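Local coordinates for genome polyprotein (Rhinovirus C, PDB 6KU8) that carries the 3C cysteine protease, a chymotrypsin-like enzyme that probably cuts the viral polyprotein at defined sites and is seen here with the inhibitor rupintrivir, at residues A[17-22]-A[50-55]; A[32-37]-A[88-93]; A[60-65]-A[76-81]; A[102-107]-A[116-121]. All coordinates share one frame; numbering follows the deposited sequence.

Interaction 1. Residues A[17-22]-A[50-55]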
loop_
_atom_site.group_PDB
_atom_site.type_symbol
_atom_site.label_atom_id
_atom_site.label_comp_id
_atom_site.label_asym_id
_atom_site.label_seq_id
_atom_site.Cartn_x
_atom_site.Cartn_y
_atom_site.Cartn_z
ATOM N N ASN A 17 11.213 -4.471 3.454
ATOM C CA ASN A 17 10.787 -3.665 2.317
ATOM C C ASN A 17 9.992 -2.410 2.666
ATOM O O ASN A 17 9.729 -1.611 1.766
ATOM C CB ASN A 17 9.950 -4.518 1.348
ATOM C CG ASN A 17 10.759 -5.043 0.142
ATOM O OD1 ASN A 17 12.001 -5.089 0.158
ATOM N ND2 ASN A 17 10.046 -5.431 -0.914
ATOM N N CYS A 18 9.612 -2.199 3.920
ATOM C CA CYS A 18 8.726 -1.101 4.276
ATOM C C CYS A 18 9.458 -0.014 5.051
ATOM O O CYS A 18 10.371 -0.290 5.834
ATOM C CB CYS A 18 7.523 -1.623 5.072
ATOM S SG CYS A 18 6.420 -2.638 3.989
ATOM N N HIS A 19 9.018 1.226 4.832
ATOM C CA HIS A 19 9.623 2.426 5.384
ATOM C C HIS A 19 8.535 3.438 5.713
ATOM O O HIS A 19 7.447 3.428 5.121
ATOM C CB HIS A 19 10.638 3.034 4.410
ATOM C CG HIS A 19 11.705 2.070 4.002
ATOM N ND1 HIS A 19 12.922 1.993 4.644
ATOM C CD2 HIS A 19 11.713 1.096 3.060
ATOM C CE1 HIS A 19 13.648 1.035 4.094
ATOM N NE2 HIS A 19 12.937 0.474 3.130
ATOM N N VAL A 20 8.844 4.313 6.664
ATOM C CA VAL A 20 7.942 5.389 7.057
ATOM C C VAL A 20 8.155 6.548 6.099
ATOM O O VAL A 20 9.260 7.087 6.002
ATOM C CB VAL A 20 8.197 5.835 8.505
ATOM C CG1 VAL A 20 7.286 6.985 8.866
ATOM C CG2 VAL A 20 8.067 4.664 9.487
ATOM N N ILE A 21 7.101 6.942 5.402
ATOM C CA ILE A 21 7.138 8.089 4.506
ATOM C C ILE A 21 6.335 9.199 5.164
ATOM O O ILE A 21 5.225 8.963 5.656
ATOM C CB ILE A 21 6.590 7.727 3.113
ATOM C CG1 ILE A 21 7.181 8.634 2.035
ATOM C CG2 ILE A 21 5.083 7.816 3.095
ATOM C CD1 ILE A 21 7.048 8.055 0.619
ATOM N N THR A 22 6.914 10.393 5.220
ATOM C CA THR A 22 6.308 11.536 5.892
ATOM C C THR A 22 6.053 12.599 4.839
ATOM O O THR A 22 6.983 13.007 4.139
ATOM C CB THR A 22 7.217 12.086 6.998
ATOM O OG1 THR A 22 7.511 11.050 7.942
ATOM C CG2 THR A 22 6.537 13.246 7.744
ATOM N N VAL A 50 10.753 13.048 -1.165
ATOM C CA VAL A 50 9.920 12.535 -0.093
ATOM C C VAL A 50 10.811 12.237 1.101
ATOM O O VAL A 50 11.987 11.884 0.955
ATOM C CB VAL A 50 9.140 11.270 -0.528
ATOM C CG1 VAL A 50 8.137 11.610 -1.632
ATOM C CG2 VAL A 50 10.103 10.195 -1.015
ATOM N N THR A 51 10.243 12.401 2.289
ATOM C CA THR A 51 10.909 12.038 3.534
ATOM C C THR A 51 10.670 10.558 3.803
ATOM O O THR A 51 9.537 10.144 4.076
ATOM C CB THR A 51 10.387 12.883 4.687
ATOM O OG1 THR A 51 10.439 14.262 4.316
ATOM C CG2 THR A 51 11.243 12.663 5.930
ATOM N N ILE A 52 11.737 9.767 3.733
ATOM C CA ILE A 52 11.699 8.341 4.024
ATOM C C ILE A 52 12.595 8.086 5.228
ATOM O O ILE A 52 13.778 8.446 5.209
ATOM C CB ILE A 52 12.153 7.515 2.819
ATOM C CG1 ILE A 52 11.236 7.801 1.622
ATOM C CG2 ILE A 52 12.168 6.040 3.164
ATOM C CD1 ILE A 52 11.703 7.146 0.351
ATOM N N ASP A 53 12.032 7.471 6.271
ATOM C CA ASP A 53 12.754 7.211 7.519
ATOM C C ASP A 53 13.529 8.456 7.966
ATOM O O ASP A 53 14.687 8.384 8.381
ATOM C CB ASP A 53 13.690 5.998 7.383
ATOM C CG ASP A 53 12.944 4.694 7.085
ATOM O OD1 ASP A 53 11.753 4.597 7.452
ATOM O OD2 ASP A 53 13.543 3.761 6.482
ATOM N N GLY A 54 12.885 9.614 7.860
ATOM C CA GLY A 54 13.464 10.852 8.338
ATOM C C GLY A 54 14.496 11.495 7.440
ATOM O O GLY A 54 15.123 12.477 7.854
ATOM N N ARG A 55 14.699 10.996 6.225
ATOM C CA ARG A 55 15.669 11.583 5.307
ATOM C C ARG A 55 14.997 11.947 3.991
ATOM O O ARG A 55 14.075 11.261 3.541
ATOM C CB ARG A 55 16.828 10.621 5.031
ATOM C CG ARG A 55 17.688 10.285 6.240
ATOM C CD ARG A 55 18.429 8.986 6.006
ATOM N NE ARG A 55 18.666 8.749 4.584
ATOM C CZ ARG A 55 17.842 8.082 3.771
ATOM N NH1 ARG A 55 16.692 7.576 4.228
ATOM N NH2 ARG A 55 18.165 7.932 2.489
HETATM O O HOH W 1 9.904 9.706 7.320
HETATM O O HOH W 2 7.883 14.347 2.105
#
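Val50 meets Ile21 through apolar carbons alone, CD1 of the isoleucine lying 4.0 Å from Val50 CB. Ile21 reaches it because CG1 stands anti to the backbone N (chi1 -154°), bringing CD1 to Val50. At Thr51 the two strands are tied by backbone: Thr22 N donates to Thr51 O at 2.9 Å, and the CB atoms of this hydrogen-bonded pair approach to 4.0 Å. Water 2 bridges Thr22 O and Thr51 N beside them, while the Thr51 hydroxyl bonds to Glu56. Strands 18-23 and 49-52 are the first and last in the order of a six-stranded antiparallel sheet, and their pairing closes it into the N-terminal barrel of the chymotrypsin-like 3C fold. Ile52, in a non-hydrogen-bonded pair with Ile21, presses its CG2 against His19 CB at 3.6 Å. Asp53 is the second residue of a type I' turn from Ile52 to Arg55 and uses both carboxylate oxygens. OD2 accepts a hydrogen bond from His19 ND1 at 2.6 Å, nearly straight (168°) and lying in the imidazole plane, although ring and carboxylate planes are 45° apart. OD1 accepts from Val20 N at 3.0 Å, and Asp53 N returns a bond to Val20 O at 2.8 Å. At Gly54 the backbone N donates to water 1, which also bonds to Val20 O and Thr22 OG1.

Interaction 2. Residues A[32-37]-A[88-93]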
loop_
_atom_site.group_PDB
_atom_site.type_symbol
_atom_site.label_atom_id
_atom_site.label_comp_id
_atom_site.label_asym_id
_atom_site.label_seq_id
_atom_site.Cartn_x
_atom_site.Cartn_y
_atom_site.Cartn_z
ATOM N N GLY A 32 8.238 -1.159 -0.562
ATOM C CA GLY A 32 9.103 -1.430 -1.696
ATOM C C GLY A 32 8.666 -2.693 -2.417
ATOM O O GLY A 32 8.255 -3.680 -1.799
ATOM N N ILE A 33 8.746 -2.658 -3.748
ATOM C CA ILE A 33 8.275 -3.750 -4.597
ATOM C C ILE A 33 9.444 -4.487 -5.246
ATOM O O ILE A 33 9.503 -5.723 -5.235
ATOM C CB ILE A 33 7.289 -3.235 -5.672
ATOM C CG1 ILE A 33 6.115 -2.455 -5.058
ATOM C CG2 ILE A 33 6.792 -4.396 -6.546
ATOM C CD1 ILE A 33 5.113 -3.294 -4.348
ATOM N N HIS A 34 10.378 -3.743 -5.830
ATOM C CA HIS A 34 11.515 -4.297 -6.562
ATOM C C HIS A 34 12.402 -3.141 -6.972
ATOM O O HIS A 34 11.919 -2.014 -7.141
ATOM C CB HIS A 34 11.071 -5.078 -7.808
ATOM C CG HIS A 34 10.578 -4.198 -8.921
ATOM N ND1 HIS A 34 11.376 -3.812 -9.978
ATOM C CD2 HIS A 34 9.374 -3.611 -9.125
ATOM C CE1 HIS A 34 10.681 -3.039 -10.794
ATOM N NE2 HIS A 34 9.464 -2.896 -10.295
ATOM N N ASP A 35 13.697 -3.433 -7.133
ATOM C CA ASP A 35 14.688 -2.450 -7.573
ATOM C C ASP A 35 14.513 -1.175 -6.743
ATOM O O ASP A 35 14.552 -1.238 -5.506
ATOM C CB ASP A 35 14.556 -2.298 -9.072
ATOM C CG ASP A 35 14.876 -3.585 -9.801
ATOM O OD1 ASP A 35 16.079 -3.886 -9.917
ATOM O OD2 ASP A 35 13.937 -4.303 -10.224
ATOM N N ASN A 36 14.341 -0.011 -7.359
ATOM C CA ASN A 36 14.140 1.236 -6.633
ATOM C C ASN A 36 12.691 1.700 -6.691
ATOM O O ASN A 36 12.424 2.893 -6.544
ATOM C CB ASN A 36 15.072 2.314 -7.190
ATOM C CG ASN A 36 14.820 2.589 -8.662
ATOM O OD1 ASN A 36 14.450 1.693 -9.420
ATOM N ND2 ASN A 36 14.989 3.846 -9.070
ATOM N N CYS A 37 11.749 0.783 -6.922
ATOM C CA CYS A 37 10.347 1.130 -7.132
ATOM C C CYS A 37 9.527 0.766 -5.898
ATOM O O CYS A 37 9.506 -0.400 -5.488
ATOM C CB CYS A 37 9.785 0.419 -8.361
ATOM S SG CYS A 37 8.031 0.771 -8.649
ATOM N N ASP A 88 12.699 -8.257 -4.334
ATOM C CA ASP A 88 11.671 -8.341 -5.366
ATOM C C ASP A 88 10.532 -9.221 -4.874
ATOM O O ASP A 88 10.657 -10.443 -4.849
ATOM C CB ASP A 88 12.255 -8.898 -6.661
ATOM C CG ASP A 88 11.249 -8.897 -7.791
ATOM O OD1 ASP A 88 10.076 -8.518 -7.563
ATOM O OD2 ASP A 88 11.625 -9.287 -8.914
ATOM N N ILE A 89 9.399 -8.616 -4.516
ATOM C CA ILE A 89 8.273 -9.380 -3.980
ATOM C C ILE A 89 7.177 -9.598 -5.021
ATOM O O ILE A 89 6.080 -10.055 -4.679
ATOM C CB ILE A 89 7.722 -8.698 -2.721
ATOM C CG1 ILE A 89 7.356 -7.244 -3.066
ATOM C CG2 ILE A 89 8.769 -8.764 -1.628
ATOM C CD1 ILE A 89 6.290 -6.601 -2.188
ATOM N N ARG A 90 7.462 -9.317 -6.295
ATOM C CA ARG A 90 6.420 -9.359 -7.322
ATOM C C ARG A 90 5.787 -10.741 -7.458
ATOM O O ARG A 90 4.614 -10.850 -7.825
ATOM C CB ARG A 90 6.997 -8.908 -8.664
ATOM C CG ARG A 90 7.104 -7.391 -8.803
ATOM C CD ARG A 90 7.800 -6.997 -10.108
ATOM N NE ARG A 90 9.218 -7.368 -10.106
ATOM C CZ ARG A 90 10.091 -6.955 -11.017
ATOM N NH1 ARG A 90 9.690 -6.152 -11.998
ATOM N NH2 ARG A 90 11.358 -7.331 -10.950
ATOM N N ARG A 91 6.533 -11.807 -7.162
ATOM C CA ARG A 91 5.991 -13.153 -7.337
ATOM C C ARG A 91 4.876 -13.474 -6.337
ATOM O O ARG A 91 4.138 -14.452 -6.536
ATOM C CB ARG A 91 7.130 -14.180 -7.234
ATOM C CG ARG A 91 7.144 -14.975 -5.947
ATOM C CD ARG A 91 8.459 -15.756 -5.746
ATOM N NE ARG A 91 9.432 -14.982 -4.980
ATOM C CZ ARG A 91 10.677 -15.371 -4.729
ATOM N NH1 ARG A 91 11.116 -16.537 -5.186
ATOM N NH2 ARG A 91 11.490 -14.590 -4.027
ATOM N N PHE A 92 4.739 -12.685 -5.269
ATOM C CA PHE A 92 3.675 -12.861 -4.283
ATOM C C PHE A 92 2.489 -11.948 -4.539
ATOM O O PHE A 92 1.475 -12.055 -3.837
ATOM C CB PHE A 92 4.208 -12.606 -2.865
ATOM C CG PHE A 92 5.497 -13.312 -2.565
ATOM C CD1 PHE A 92 5.566 -14.694 -2.574
ATOM C CD2 PHE A 92 6.640 -12.587 -2.257
ATOM C CE1 PHE A 92 6.756 -15.344 -2.287
ATOM C CE2 PHE A 92 7.826 -13.222 -1.968
ATOM C CZ PHE A 92 7.891 -14.603 -1.980
ATOM N N ILE A 93 2.579 -11.054 -5.523
ATOM C CA ILE A 93 1.529 -10.125 -5.854
ATOM C C ILE A 93 0.577 -10.797 -6.839
ATOM O O ILE A 93 1.054 -11.297 -7.882
ATOM C CB ILE A 93 2.094 -8.816 -6.431
ATOM C CG1 ILE A 93 3.002 -8.141 -5.390
ATOM C CG2 ILE A 93 0.988 -7.875 -6.877
ATOM C CD1 ILE A 93 3.518 -6.764 -5.807
HETATM O O HOH W 3 14.647 -6.789 -11.686
#
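The guanidinium of Arg90 lies flat on the imidazole of His34, the planes only 6° apart and the centres separated by 3.6 Å. NH1 sits over the middle of the ring while CZ covers CG. In His34 a chi1 of 73° places CG between the backbone N and the carbonyl carbon, and chi2 of 97° turns the ring flat to the arginine. Asp88 fixes the arginine from the side: NE and NH2 grip OD1 and OD2 respectively in a side-on salt bridge, the NH2 to OD2 distance being 2.8 Å. Asp88 OD1 also accepts from Arg90 N on its other face, forming an Asx turn. Ile89 N donates to Ile33 O at 3.0 Å, the backbone tie between the segments. Around it the packing is close and apolar: Ile33 CD1 lies 4.1 Å from CD1 of both Ile89 and Ile93, each pair crossing at about a right angle, and Ile33 CG2 rests on Arg90 CG at 3.8 Å.

The Asp35 side is looser and hydrated. His34 ND1 donates to Asp35 OD2 at 2.6 Å, which holds the ring's rotation, but that oxygen stays 4.0 Å from Arg90 NH2 and well out of the guanidinium plane, an attraction of charge alone. Water 3 donates to Asp35 OD2 and accepts a weak bond from NH2. Around the contact, Arg90 NH1 bonds to Phe182 O, Ile89 packs on Leu13 of helix 8-17 and on Ile160 of strand 159-167, and Ile33 touches Phe182, so the 88-93 segment is wedged between the end of strand 26-34, the N-terminal helix and the C-terminal tail.

Interaction 3. Residues A[60-65]-A[76-81]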
loop_
_atom_site.group_PDB
_atom_site.type_symbol
_atom_site.label_atom_id
_atom_site.label_comp_id
_atom_site.label_asym_id
_atom_site.label_seq_id
_atom_site.Cartn_x
_atom_site.Cartn_y
_atom_site.Cartn_z
ATOM N N LEU A 60 12.854 10.015 -8.698
ATOM C CA LEU A 60 13.246 10.134 -10.100
ATOM C C LEU A 60 12.024 10.190 -11.008
ATOM O O LEU A 60 12.007 10.937 -11.992
ATOM C CB LEU A 60 14.148 8.970 -10.495
ATOM C CG LEU A 60 15.489 8.853 -9.767
ATOM C CD1 LEU A 60 16.147 7.522 -10.105
ATOM C CD2 LEU A 60 16.406 10.028 -10.096
ATOM N N LYS A 61 10.992 9.414 -10.688
ATOM C CA LYS A 61 9.767 9.373 -11.469
ATOM C C LYS A 61 8.637 8.924 -10.555
ATOM O O LYS A 61 8.839 8.092 -9.665
ATOM C CB LYS A 61 9.889 8.425 -12.668
ATOM C CG LYS A 61 8.595 8.232 -13.466
ATOM C CD LYS A 61 8.822 7.345 -14.698
ATOM C CE LYS A 61 7.625 7.377 -15.651
ATOM N NZ LYS A 61 7.977 6.867 -17.018
ATOM N N GLN A 62 7.454 9.502 -10.778
ATOM C CA GLN A 62 6.241 9.187 -10.029
ATOM C C GLN A 62 5.164 8.778 -11.029
ATOM O O GLN A 62 4.980 9.454 -12.047
ATOM C CB GLN A 62 5.814 10.405 -9.191
ATOM C CG GLN A 62 4.455 10.302 -8.499
ATOM C CD GLN A 62 4.209 11.437 -7.502
ATOM O OE1 GLN A 62 5.113 12.213 -7.187
ATOM N NE2 GLN A 62 2.978 11.531 -6.998
ATOM N N CYS A 63 4.493 7.647 -10.785
ATOM C CA CYS A 63 3.408 7.185 -11.657
ATOM C C CYS A 63 2.141 7.010 -10.831
ATOM O O CYS A 63 2.065 6.115 -9.983
ATOM C CB CYS A 63 3.754 5.872 -12.361
ATOM S SG CYS A 63 5.350 5.849 -13.184
ATOM N N ILE A 64 1.141 7.841 -11.095
ATOM C CA ILE A 64 -0.141 7.748 -10.409
ATOM C C ILE A 64 -0.997 6.779 -11.216
ATOM O O ILE A 64 -1.379 7.072 -12.348
ATOM C CB ILE A 64 -0.796 9.128 -10.272
ATOM C CG1 ILE A 64 0.111 10.048 -9.450
ATOM C CG2 ILE A 64 -2.179 9.030 -9.652
ATOM C CD1 ILE A 64 -0.287 11.515 -9.458
ATOM N N LEU A 65 -1.265 5.606 -10.652
ATOM C CA LEU A 65 -1.900 4.543 -11.410
ATOM C C LEU A 65 -3.404 4.739 -11.503
ATOM O O LEU A 65 -4.078 5.086 -10.524
ATOM C CB LEU A 65 -1.601 3.180 -10.785
ATOM C CG LEU A 65 -0.128 2.766 -10.840
ATOM C CD1 LEU A 65 0.082 1.398 -10.178
ATOM C CD2 LEU A 65 0.387 2.775 -12.287
ATOM N N THR A 76 0.203 5.006 -6.087
ATOM C CA THR A 76 1.241 5.740 -6.787
ATOM C C THR A 76 2.545 4.964 -6.676
ATOM O O THR A 76 2.890 4.487 -5.589
ATOM C CB THR A 76 1.391 7.142 -6.198
ATOM O OG1 THR A 76 0.233 7.913 -6.539
ATOM C CG2 THR A 76 2.636 7.815 -6.725
ATOM N N LEU A 77 3.241 4.803 -7.810
ATOM C CA LEU A 77 4.572 4.210 -7.839
ATOM C C LEU A 77 5.608 5.314 -7.719
ATOM O O LEU A 77 5.514 6.332 -8.415
ATOM C CB LEU A 77 4.816 3.430 -9.141
ATOM C CG LEU A 77 3.861 2.331 -9.622
ATOM C CD1 LEU A 77 4.484 1.544 -10.762
ATOM C CD2 LEU A 77 3.478 1.399 -8.487
ATOM N N LEU A 78 6.586 5.128 -6.838
ATOM C CA LEU A 78 7.733 6.024 -6.756
ATOM C C LEU A 78 8.970 5.273 -7.216
ATOM O O LEU A 78 9.235 4.161 -6.744
ATOM C CB LEU A 78 7.957 6.551 -5.341
ATOM C CG LEU A 78 6.786 7.198 -4.608
ATOM C CD1 LEU A 78 7.236 7.569 -3.201
ATOM C CD2 LEU A 78 6.272 8.403 -5.387
ATOM N N TRP A 79 9.713 5.864 -8.142
ATOM C CA TRP A 79 11.034 5.360 -8.505
ATOM C C TRP A 79 12.035 6.281 -7.821
ATOM O O TRP A 79 12.104 7.476 -8.130
ATOM C CB TRP A 79 11.236 5.322 -10.019
ATOM C CG TRP A 79 10.231 4.470 -10.758
ATOM C CD1 TRP A 79 8.972 4.837 -11.142
ATOM C CD2 TRP A 79 10.419 3.127 -11.231
ATOM N NE1 TRP A 79 8.358 3.803 -11.806
ATOM C CE2 TRP A 79 9.227 2.744 -11.877
ATOM C CE3 TRP A 79 11.475 2.217 -11.168
ATOM C CZ2 TRP A 79 9.066 1.488 -12.464
ATOM C CZ3 TRP A 79 11.313 0.963 -11.745
ATOM C CH2 TRP A 79 10.116 0.611 -12.387
ATOM N N LEU A 80 12.786 5.726 -6.880
ATOM C CA LEU A 80 13.572 6.485 -5.919
ATOM C C LEU A 80 15.043 6.531 -6.300
ATOM O O LEU A 80 15.596 5.572 -6.840
ATOM C CB LEU A 80 13.427 5.868 -4.528
ATOM C CG LEU A 80 11.971 5.770 -4.077
ATOM C CD1 LEU A 80 11.849 4.898 -2.824
ATOM C CD2 LEU A 80 11.453 7.159 -3.798
ATOM N N ASP A 81 15.681 7.658 -5.987
ATOM C CA ASP A 81 17.104 7.847 -6.272
ATOM C C ASP A 81 17.917 7.318 -5.093
ATOM O O ASP A 81 18.381 8.060 -4.229
ATOM C CB ASP A 81 17.402 9.313 -6.557
ATOM C CG ASP A 81 18.812 9.525 -7.089
ATOM O OD1 ASP A 81 19.421 8.549 -7.580
ATOM O OD2 ASP A 81 19.306 10.660 -7.014
#
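Cys63 and Trp79 meet sulfur to ring edge: SG is 3.9 Å from NE1 and lies 80° off the normal of the five-membered ring, beside the indole and not over it. In Trp79 a chi1 of -59° sets CG anti to the carbonyl carbon, and chi2 of 82° then turns the NE1 edge to the sulfur. Lys61 runs alongside Trp79 and points the same way, its CB 4.0 Å from CD1, with the rest of its chain extended away from the contact. Further along this face Cys63 CB and Leu77 CB stand next to each other, and the side chains of Leu65 and Leu77 cross obliquely, Leu65 CD1 3.8 Å from Leu77 CD2.

These strands, 55-66 and 75-80, run antiparallel as neighbours in the six-stranded N-terminal barrel of the 3C protease. Backbone bonds between Cys63 and Leu77 in both directions, and from Trp79 N to Lys61 O (2.8 Å), set the register. At its start a classic bulge lets Leu60 and Lys61 share Trp79 O, Leu60 N at 2.7 Å and Lys61 N only weakly.

On the other face Gln62 and Leu78 lie side by side, while Gln62 CG rests against Thr76 CG2 at 3.6 Å. Ile64 runs alongside Thr76 with CG1 3.6 Å from OG1, a hydroxyl that hydrogen-bonds to Thr42 OG1. Leu78 also packs on Val40 of strand 37-41. At the exposed end of the pairing Leu60 bends over the chain leaving Trp79, its CD2 3.7 Å from Asp81 CB.

Interaction 4. Residues A[102-107]-A[116-121]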
loop_
_atom_site.group_PDB
_atom_site.type_symbol
_atom_site.label_atom_id
_atom_site.label_comp_id
_atom_site.label_asym_id
_atom_site.label_seq_id
_atom_site.Cartn_x
_atom_site.Cartn_y
_atom_site.Cartn_z
ATOM N N ASN A 102 -8.240 -14.918 5.726
ATOM C CA ASN A 102 -7.225 -14.852 6.776
ATOM C C ASN A 102 -6.094 -13.884 6.420
ATOM O O ASN A 102 -4.908 -14.168 6.617
ATOM C CB ASN A 102 -6.680 -16.252 7.079
ATOM C CG ASN A 102 -7.782 -17.241 7.424
ATOM O OD1 ASN A 102 -8.119 -18.117 6.632
ATOM N ND2 ASN A 102 -8.348 -17.100 8.610
ATOM N N MET A 103 -6.477 -12.717 5.910
ATOM C CA MET A 103 -5.528 -11.656 5.609
ATOM C C MET A 103 -5.195 -10.836 6.852
ATOM O O MET A 103 -5.973 -10.748 7.807
ATOM C CB MET A 103 -6.084 -10.738 4.520
ATOM C CG MET A 103 -5.861 -11.271 3.114
ATOM S SD MET A 103 -4.097 -11.212 2.741
ATOM C CE MET A 103 -3.978 -12.447 1.437
ATOM N N HIS A 104 -4.026 -10.203 6.813
ATOM C CA HIS A 104 -3.551 -9.332 7.876
ATOM C C HIS A 104 -3.323 -7.925 7.334
ATOM O O HIS A 104 -3.030 -7.739 6.148
ATOM C CB HIS A 104 -2.236 -9.863 8.485
ATOM C CG HIS A 104 -2.403 -11.107 9.305
ATOM N ND1 HIS A 104 -1.969 -11.198 10.611
ATOM C CD2 HIS A 104 -2.975 -12.300 9.014
ATOM C CE1 HIS A 104 -2.259 -12.397 11.086
ATOM N NE2 HIS A 104 -2.870 -13.085 10.138
ATOM N N LEU A 105 -3.465 -6.934 8.204
ATOM C CA LEU A 105 -2.985 -5.585 7.922
ATOM C C LEU A 105 -1.739 -5.358 8.762
ATOM O O LEU A 105 -1.757 -5.592 9.976
ATOM C CB LEU A 105 -4.049 -4.528 8.233
ATOM C CG LEU A 105 -3.619 -3.045 8.175
ATOM C CD1 LEU A 105 -2.990 -2.745 6.867
ATOM C CD2 LEU A 105 -4.816 -2.117 8.392
ATOM N N ALA A 106 -0.650 -4.936 8.118
ATOM C CA ALA A 106 0.607 -4.708 8.824
ATOM C C ALA A 106 1.178 -3.369 8.393
ATOM O O ALA A 106 1.181 -3.043 7.201
ATOM C CB ALA A 106 1.624 -5.829 8.566
ATOM N N THR A 107 1.639 -2.593 9.364
ATOM C CA THR A 107 2.281 -1.329 9.073
ATOM C C THR A 107 3.286 -1.051 10.175
ATOM O O THR A 107 3.363 -1.777 11.176
ATOM C CB THR A 107 1.250 -0.203 8.956
ATOM O OG1 THR A 107 1.865 0.952 8.373
ATOM C CG2 THR A 107 0.671 0.127 10.328
ATOM N N ASP A 116 0.480 -5.636 13.423
ATOM C CA ASP A 116 -0.065 -6.699 12.594
ATOM C C ASP A 116 -1.403 -7.084 13.193
ATOM O O ASP A 116 -1.472 -7.445 14.373
ATOM C CB ASP A 116 0.861 -7.917 12.534
ATOM C CG ASP A 116 0.283 -9.050 11.671
ATOM O OD1 ASP A 116 0.978 -9.495 10.746
ATOM O OD2 ASP A 116 -0.864 -9.487 11.902
ATOM N N VAL A 117 -2.464 -6.999 12.398
ATOM C CA VAL A 117 -3.790 -7.364 12.874
ATOM C C VAL A 117 -4.467 -8.195 11.793
ATOM O O VAL A 117 -4.226 -8.003 10.595
ATOM C CB VAL A 117 -4.623 -6.109 13.243
ATOM C CG1 VAL A 117 -4.902 -5.269 12.011
ATOM C CG2 VAL A 117 -5.900 -6.503 13.921
ATOM N N GLU A 118 -5.298 -9.146 12.211
ATOM C CA GLU A 118 -6.031 -9.948 11.235
ATOM C C GLU A 118 -7.273 -9.186 10.788
ATOM O O GLU A 118 -8.145 -8.874 11.606
ATOM C CB GLU A 118 -6.414 -11.314 11.802
ATOM C CG GLU A 118 -7.042 -12.206 10.715
ATOM C CD GLU A 118 -7.150 -13.662 11.117
ATOM O OE1 GLU A 118 -6.640 -14.020 12.211
ATOM O OE2 GLU A 118 -7.744 -14.437 10.331
ATOM N N VAL A 119 -7.361 -8.863 9.493
ATOM C CA VAL A 119 -8.592 -8.231 9.006
ATOM C C VAL A 119 -9.584 -9.253 8.475
ATOM O O VAL A 119 -10.732 -8.893 8.177
ATOM C CB VAL A 119 -8.310 -7.170 7.924
ATOM C CG1 VAL A 119 -7.342 -6.111 8.469
ATOM C CG2 VAL A 119 -7.746 -7.821 6.662
ATOM N N GLY A 120 -9.186 -10.517 8.357
ATOM C CA GLY A 120 -10.112 -11.541 7.924
ATOM C C GLY A 120 -10.199 -11.668 6.419
ATOM O O GLY A 120 -9.187 -11.581 5.715
ATOM N N THR A 121 -11.409 -11.872 5.916
ATOM C CA THR A 121 -11.618 -12.079 4.490
ATOM C C THR A 121 -11.575 -10.750 3.749
ATOM O O THR A 121 -12.102 -9.735 4.220
ATOM C CB THR A 121 -12.957 -12.777 4.237
ATOM O OG1 THR A 121 -12.929 -14.069 4.838
ATOM C CG2 THR A 121 -13.230 -12.932 2.741
HETATM O O HOH W 4 -10.988 -15.004 6.653
#
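His104 lies across its own hairpin, its ring covering the backbone of Glu118. Strands 100-107 and 115-130 form this antiparallel hairpin in the second beta sheet of the chymotrypsin-like fold. Glu118 CA comes beneath the middle of the imidazole, 4.3 Å from its centroid and 9° off the normal, a CH-pi contact that fills the hollow under the ring. At the ring edge ND1 donates to Asp116 OD2; the modelled separation of 2.4 Å is so short that its exact value is doubtful, but the approach is straight. Asp116 reaches there because its CG stands anti to the backbone N (chi1 179°). On this His104 face, the methyl of Ala106 lies against Val10 and Ile14 of helix 8-17.

On the other face the bumps are aliphatic. Leu105 CB nestles against two valine methyls, 3.9 Å from Val117 CG1 and 3.7 Å from Val119 CG1, while Met103 CB lies against Val119 CG2. The sulfur end of Met103 leads away from the hairpin; its side chain packs on Ile154 and Asn156 of strand 153-156.

A classic bulge at Val119 and Gly120 shifts the register by one, and both nitrogens donate to Met103 O from the same side of its plane. Gly120 adopts a positive phi of 86° there. The side chains of Asn102 and Glu118 lie side by side across the bulge, pointing the same way, and Asn102 ND2 donates in its amide plane to Glu118 OE2 at 3.2 Å.

From the N-terminal helix the chain enters strand 18-23, and interaction 1 closes a loop when strand 49-52 returns to it. Interaction 2 starts inside that loop, at 32-37, and closes only at 88-93, so the two cross; Asn17 O probably bonds to Gly32 N between them. Interaction 3, 60-65 with 76-81, closes a short loop nested within interaction 2 and follows interaction 1 in series. Its Leu78 and Leu80 pack against Ile21 and Ile52 of interaction 1, and Leu80 N probably bonds to Asn36 O. Interactions 1 and 3 pair barrel strands; interaction 2 fixes the connection leaving the barrel against strand 26-34. Interaction 4 comes later, a hairpin in the other sheet, its centre about 26 Å from that of interaction 3.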